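R.Pab1 family restriction endonuclease (Campylobacter coli, PDB 7CFA) acts as a restriction DNA glycosylase, probably excising a base at its recognition sequence in DNA, as in other R.PabI-family enzymes. Local coordinates at residues E50-Y55 / Q167-F172; D113-N118 / I155-K160. The protein carries 2 engineered substitutions. One frame throughout, in Å; residues are numbered along the deposited sequence.

Strands 8-13, 21-27 and 32-35 come first, then strand 47-51. Its end, with the turn that follows, is the first half of contact 1. Helices 79-88, 94-106 and 111-114 follow. The end of helix 111-114 and the turn after it, residues 113-118, supply the first half of contact 2. Strands 118-127 and 130-145 lead to 155-160, which closes contact 2 and packs that turn on strand 152-159. Strand 166-175 then closes contact 1, joining strand 47-51 to it in the antiparallel sheet, so contact 2 nests inside the larger loop. Strands 152-159 and 166-175 are sheet neighbours, and backbone bonds such as Met169 N to Ile156 O (2.9 Å) join the contacts.

Contact 1 of 2, residues E50-Y55 / Q167-F172; sequences EWQIGY and QGMLYF
The rings of Trp51 and Phe172 meet on one face of the sheet. Trp51 CE3 lies at the edge of the Phe172 ring, in its plane, 3.7 Å from Phe172 CD2. One face of the indole carries Ile53 CB of its own segment, offset toward the rim. The Tyr171 ring lies on the other side of the sheet, beside the chains of Glu50 and Gln52. Glu50 CG is 3.8 Å from Tyr171 CD2, and Gln52 CB is 3.6 Å from Tyr171 CE2. Gln52 is fully extended (chi2 180°), which lays its amide alongside the phenol, the planes 33° apart. Trp51 and Phe172 form an antiparallel hydrogen-bonded pair. Phe172 N gives a nearly straight bond to Trp51 O (2.6 Å, 173° at the hydrogen). Trp51 N to Phe172 O (2.8 Å) is more bent. Gln52 then centres an inverse gamma turn, and the chain leaves the sheet. Ile53 CG2 packs 3.9 Å from Leu170 CD2, and Met214 of helix 208-219 touches Ile53 and Phe172. The chemistry is divided: apolar packing under the helix, the indole N-H satisfied by Glu78, and on the Tyr171 face a Glu50 carboxylate whose charge is probably balanced by salt bridges to Arg22 and Lys24.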
loop_
_atom_site.group_PDB
_atom_site.type_symbol
_atom_site.label_atom_id
_atom_site.label_comp_id
_atom_site.label_asym_id
_atom_site.label_seq_id
_atom_site.Cartn_x
_atom_site.Cartn_y
_atom_site.Cartn_z
ATOM N N GLU A 50 -16.430 0.512 0.434
ATOM C CA GLU A 50 -15.334 0.997 -0.397
ATOM C C GLU A 50 -15.265 0.132 -1.646
ATOM O O GLU A 50 -15.018 -1.075 -1.555
ATOM C CB GLU A 50 -14.006 0.964 0.355
ATOM C CG GLU A 50 -12.927 1.813 -0.296
ATOM C CD GLU A 50 -11.590 1.706 0.406
ATOM O OE1 GLU A 50 -10.986 0.614 0.369
ATOM O OE2 GLU A 50 -11.150 2.712 1.002
ATOM N N TRP A 51 -15.476 0.750 -2.805
ATOM C CA TRP A 51 -15.596 0.040 -4.080
ATOM C C TRP A 51 -14.558 0.598 -5.051
ATOM O O TRP A 51 -14.719 1.707 -5.572
ATOM C CB TRP A 51 -17.014 0.179 -4.635
ATOM C CG TRP A 51 -17.294 -0.564 -5.912
ATOM C CD1 TRP A 51 -16.456 -1.411 -6.581
ATOM C CD2 TRP A 51 -18.509 -0.519 -6.672
ATOM N NE1 TRP A 51 -17.076 -1.895 -7.711
ATOM C CE2 TRP A 51 -18.337 -1.362 -7.789
ATOM C CE3 TRP A 51 -19.725 0.152 -6.515
ATOM C CZ2 TRP A 51 -19.336 -1.549 -8.742
ATOM C CZ3 TRP A 51 -20.715 -0.035 -7.464
ATOM C CH2 TRP A 51 -20.514 -0.877 -8.562
ATOM N N GLN A 52 -13.492 -0.169 -5.292
ATOM C CA GLN A 52 -12.492 0.190 -6.298
ATOM C C GLN A 52 -13.075 -0.146 -7.669
ATOM O O GLN A 52 -12.812 -1.195 -8.262
ATOM C CB GLN A 52 -11.174 -0.532 -6.050
ATOM C CG GLN A 52 -10.051 -0.079 -6.974
ATOM C CD GLN A 52 -8.742 -0.796 -6.711
ATOM O OE1 GLN A 52 -8.679 -1.727 -5.908
ATOM N NE2 GLN A 52 -7.686 -0.361 -7.388
ATOM N N ILE A 53 -13.879 0.778 -8.178
ATOM C CA ILE A 53 -14.693 0.532 -9.361
ATOM C C ILE A 53 -13.883 0.821 -10.617
ATOM O O ILE A 53 -13.048 1.735 -10.648
ATOM C CB ILE A 53 -15.976 1.382 -9.304
ATOM C CG1 ILE A 53 -16.914 1.039 -10.462
ATOM C CG2 ILE A 53 -15.636 2.867 -9.305
ATOM C CD1 ILE A 53 -18.233 1.770 -10.401
ATOM N N GLY A 54 -14.120 0.029 -11.664
ATOM C CA GLY A 54 -13.527 0.244 -12.960
ATOM C C GLY A 54 -14.556 0.684 -13.990
ATOM O O GLY A 54 -15.754 0.772 -13.727
ATOM N N TYR A 55 -14.053 0.972 -15.190
ATOM C CA TYR A 55 -14.903 1.355 -16.304
ATOM C C TYR A 55 -14.738 0.474 -17.535
ATOM O O TYR A 55 -15.485 0.651 -18.503
ATOM C CB TYR A 55 -14.661 2.825 -16.693
ATOM C CG TYR A 55 -13.235 3.165 -17.064
ATOM C CD1 TYR A 55 -12.727 2.846 -18.318
ATOM C CD2 TYR A 55 -12.401 3.825 -16.169
ATOM C CE1 TYR A 55 -11.429 3.156 -18.665
ATOM C CE2 TYR A 55 -11.099 4.143 -16.509
ATOM C CZ TYR A 55 -10.619 3.805 -17.760
ATOM O OH TYR A 55 -9.326 4.115 -18.113
ATOM N N GLN A 167 0.372 7.321 -10.101
ATOM C CA GLN A 167 -0.866 6.730 -10.583
ATOM C C GLN A 167 -1.970 6.949 -9.558
ATOM O O GLN A 167 -1.712 6.981 -8.349
ATOM C CB GLN A 167 -0.708 5.229 -10.860
ATOM C CG GLN A 167 -0.256 4.424 -9.652
ATOM C CD GLN A 167 -0.256 2.930 -9.913
ATOM O OE1 GLN A 167 -1.066 2.424 -10.690
ATOM N NE2 GLN A 167 0.659 2.216 -9.267
ATOM N N GLY A 168 -3.188 7.089 -10.048
ATOM C CA GLY A 168 -4.357 7.298 -9.207
ATOM C C GLY A 168 -5.259 6.074 -9.215
ATOM O O GLY A 168 -5.518 5.488 -10.267
ATOM N N MET A 169 -5.714 5.694 -8.024
ATOM C CA MET A 169 -6.691 4.629 -7.842
ATOM C C MET A 169 -7.968 5.245 -7.292
ATOM O O MET A 169 -7.951 5.858 -6.219
ATOM C CB MET A 169 -6.166 3.546 -6.897
ATOM C CG MET A 169 -5.216 2.548 -7.542
ATOM S SD MET A 169 -3.651 3.273 -8.067
ATOM C CE MET A 169 -2.985 3.814 -6.495
ATOM N N LEU A 170 -9.065 5.089 -8.024
ATOM C CA LEU A 170 -10.337 5.685 -7.641
ATOM C C LEU A 170 -11.154 4.680 -6.841
ATOM O O LEU A 170 -11.285 3.518 -7.237
ATOM C CB LEU A 170 -11.112 6.142 -8.879
ATOM C CG LEU A 170 -12.362 7.006 -8.677
ATOM C CD1 LEU A 170 -12.518 7.981 -9.832
ATOM C CD2 LEU A 170 -13.613 6.148 -8.546
ATOM N N TYR A 171 -11.700 5.134 -5.716
ATOM C CA TYR A 171 -12.558 4.323 -4.868
ATOM C C TYR A 171 -13.913 5.003 -4.745
ATOM O O TYR A 171 -13.984 6.214 -4.515
ATOM C CB TYR A 171 -11.934 4.112 -3.486
ATOM C CG TYR A 171 -10.660 3.300 -3.517
ATOM C CD1 TYR A 171 -9.431 3.908 -3.746
ATOM C CD2 TYR A 171 -10.686 1.924 -3.326
ATOM C CE1 TYR A 171 -8.264 3.169 -3.780
ATOM C CE2 TYR A 171 -9.522 1.175 -3.356
ATOM C CZ TYR A 171 -8.314 1.804 -3.584
ATOM O OH TYR A 171 -7.154 1.066 -3.617
ATOM N N PHE A 172 -14.977 4.226 -4.909
ATOM C CA PHE A 172 -16.344 4.721 -4.813
ATOM C C PHE A 172 -16.906 4.313 -3.456
ATOM O O PHE A 172 -16.923 3.124 -3.121
ATOM C CB PHE A 172 -17.190 4.163 -5.959
ATOM C CG PHE A 172 -18.595 4.687 -5.997
ATOM C CD1 PHE A 172 -18.859 6.027 -5.766
ATOM C CD2 PHE A 172 -19.651 3.839 -6.288
ATOM C CE1 PHE A 172 -20.155 6.508 -5.812
ATOM C CE2 PHE A 172 -20.945 4.313 -6.337
ATOM C CZ PHE A 172 -21.198 5.649 -6.100
#

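Contact 2 of 2, residues D113-N118 / I155-K160; sequences DKMKIN and IIIKEK
Met115 and Ile117 both turn their side chains toward Ile157, at separate points along 155-160, in van der Waals packing that is partly against the backbone. Ile117 CD1 rests 3.6 Å from both Lys158 C and Glu159 N, touching the peptide link itself, and meets Glu159 CG at 3.8 Å. This methyl lies opposite CA across the CB-CG1 bond (chi2 179°), which carries it out to the peptide. Ile117 CG1 is 4.2 Å from Ile157 CG2. Met115 CB lies 3.9 Å from Ile157 CG1, and these two side chains cross at about a right angle. Beyond CG the methionine bends away from the strand (chi2 -58°). Further out, Leu142 touches Met115, while Val166 and Tyr139 also touch Ile117. The Glu159 carboxylate bonds to the Tyr139 hydroxyl, and Lys158 makes a cation-pi contact with the same ring. Lys116 NZ bonds back to Asp113 O at 3.0 Å, from above the carbonyl plane. Lys116 O bonds to Tyr136 OH of the second subunit, whose Lys125 packs on Met115. The arrangement is a helix-to-strand connection: leaving helix 111-114, the chain packs over strand 152-159 before entering strand 118-127, within this chain one of the two outermost strands of the antiparallel sheet, beside the dimer interface.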
loop_
_atom_site.group_PDB
_atom_site.type_symbol
_atom_site.label_atom_id
_atom_site.label_comp_id
_atom_site.label_asym_id
_atom_site.label_seq_id
_atom_site.Cartn_x
_atom_site.Cartn_y
_atom_site.Cartn_z
ATOM N N ASP A 113 -0.530 14.341 -13.508
ATOM C CA ASP A 113 0.478 15.361 -13.762
ATOM C C ASP A 113 0.500 16.453 -12.702
ATOM O O ASP A 113 1.551 17.067 -12.490
ATOM C CB ASP A 113 0.257 15.999 -15.141
ATOM C CG ASP A 113 0.473 15.019 -16.280
ATOM O OD1 ASP A 113 1.347 14.136 -16.148
ATOM O OD2 ASP A 113 -0.232 15.130 -17.304
ATOM N N LYS A 114 -0.623 16.698 -12.026
ATOM C CA LYS A 114 -0.704 17.733 -11.002
ATOM C C LYS A 114 -0.492 17.207 -9.590
ATOM O O LYS A 114 -0.060 17.968 -8.719
ATOM C CB LYS A 114 -2.062 18.441 -11.066
ATOM C CG LYS A 114 -2.373 19.086 -12.407
ATOM C CD LYS A 114 -1.310 20.101 -12.797
ATOM C CE LYS A 114 -1.616 20.729 -14.150
ATOM N NZ LYS A 114 -0.579 21.720 -14.559
ATOM N N MET A 115 -0.793 15.937 -9.333
ATOM C CA MET A 115 -0.619 15.384 -7.997
ATOM C C MET A 115 0.812 14.897 -7.824
ATOM O O MET A 115 1.344 14.180 -8.679
ATOM C CB MET A 115 -1.613 14.251 -7.752
ATOM C CG MET A 115 -3.067 14.709 -7.724
ATOM S SD MET A 115 -3.400 15.962 -6.460
ATOM C CE MET A 115 -3.569 17.437 -7.456
ATOM N N LYS A 116 1.439 15.295 -6.723
ATOM C CA LYS A 116 2.846 15.026 -6.482
ATOM C C LYS A 116 3.020 14.256 -5.183
ATOM O O LYS A 116 2.398 14.580 -4.167
ATOM C CB LYS A 116 3.656 16.327 -6.421
ATOM C CG LYS A 116 3.550 17.193 -7.671
ATOM C CD LYS A 116 4.156 16.505 -8.889
ATOM C CE LYS A 116 3.964 17.344 -10.144
ATOM N NZ LYS A 116 4.306 16.596 -11.386
ATOM N N ILE A 117 3.860 13.230 -5.232
ATOM C CA ILE A 117 4.327 12.547 -4.034
ATOM C C ILE A 117 5.587 13.254 -3.556
ATOM O O ILE A 117 6.529 13.454 -4.331
ATOM C CB ILE A 117 4.586 11.058 -4.314
ATOM C CG1 ILE A 117 3.273 10.357 -4.677
ATOM C CG2 ILE A 117 5.243 10.388 -3.115
ATOM C CD1 ILE A 117 3.424 8.884 -4.990
ATOM N N ASN A 118 5.599 13.648 -2.286
ATOM C CA ASN A 118 6.656 14.475 -1.724
ATOM C C ASN A 118 7.554 13.656 -0.810
ATOM O O ASN A 118 7.080 12.792 -0.066
ATOM C CB ASN A 118 6.074 15.649 -0.931
ATOM C CG ASN A 118 5.379 16.663 -1.811
ATOM O OD1 ASN A 118 5.830 16.957 -2.916
ATOM N ND2 ASN A 118 4.275 17.212 -1.320
ATOM N N ILE A 155 -9.465 9.412 -4.583
ATOM C CA ILE A 155 -8.392 9.014 -5.484
ATOM C C ILE A 155 -7.103 8.944 -4.680
ATOM O O ILE A 155 -6.631 9.962 -4.157
ATOM C CB ILE A 155 -8.258 9.983 -6.668
ATOM C CG1 ILE A 155 -9.570 10.027 -7.456
ATOM C CG2 ILE A 155 -7.101 9.571 -7.565
ATOM C CD1 ILE A 155 -9.587 11.049 -8.563
ATOM N N ILE A 156 -6.541 7.746 -4.572
ATOM C CA ILE A 156 -5.275 7.534 -3.881
ATOM C C ILE A 156 -4.149 7.612 -4.902
ATOM O O ILE A 156 -4.200 6.956 -5.949
ATOM C CB ILE A 156 -5.267 6.182 -3.149
ATOM C CG1 ILE A 156 -6.449 6.090 -2.181
ATOM C CG2 ILE A 156 -3.953 5.985 -2.412
ATOM C CD1 ILE A 156 -6.470 7.184 -1.137
ATOM N N ILE A 157 -3.134 8.416 -4.602
ATOM C CA ILE A 157 -2.001 8.629 -5.495
ATOM C C ILE A 157 -0.819 7.818 -4.978
ATOM O O ILE A 157 -0.359 8.026 -3.849
ATOM C CB ILE A 157 -1.644 10.119 -5.600
ATOM C CG1 ILE A 157 -2.857 10.934 -6.056
ATOM C CG2 ILE A 157 -0.477 10.321 -6.552
ATOM C CD1 ILE A 157 -3.383 10.539 -7.419
ATOM N N LYS A 158 -0.323 6.897 -5.803
ATOM C CA LYS A 158 0.834 6.077 -5.475
ATOM C C LYS A 158 1.842 6.145 -6.616
ATOM O O LYS A 158 1.561 6.680 -7.692
ATOM C CB LYS A 158 0.435 4.620 -5.202
ATOM C CG LYS A 158 -0.400 4.420 -3.945
ATOM C CD LYS A 158 0.396 4.727 -2.684
ATOM C CE LYS A 158 -0.445 4.499 -1.437
ATOM N NZ LYS A 158 0.314 4.758 -0.182
ATOM N N GLU A 159 3.030 5.595 -6.371
ATOM C CA GLU A 159 4.072 5.589 -7.390
ATOM C C GLU A 159 3.725 4.611 -8.504
ATOM O O GLU A 159 3.133 3.555 -8.263
ATOM C CB GLU A 159 5.425 5.209 -6.784
ATOM C CG GLU A 159 5.869 6.059 -5.604
ATOM C CD GLU A 159 5.409 5.494 -4.274
ATOM O OE1 GLU A 159 4.503 4.635 -4.276
ATOM O OE2 GLU A 159 5.958 5.906 -3.231
ATOM N N LYS A 160 4.095 4.967 -9.731
ATOM C CA LYS A 160 3.955 4.037 -10.843
ATOM C C LYS A 160 4.938 2.887 -10.677
ATOM O O LYS A 160 6.128 3.104 -10.423
ATOM C CB LYS A 160 4.197 4.744 -12.175
ATOM C CG LYS A 160 3.085 5.676 -12.613
ATOM C CD LYS A 160 3.319 6.136 -14.043
ATOM C CE LYS A 160 2.246 7.104 -14.507
ATOM N NZ LYS A 160 0.886 6.503 -14.426
#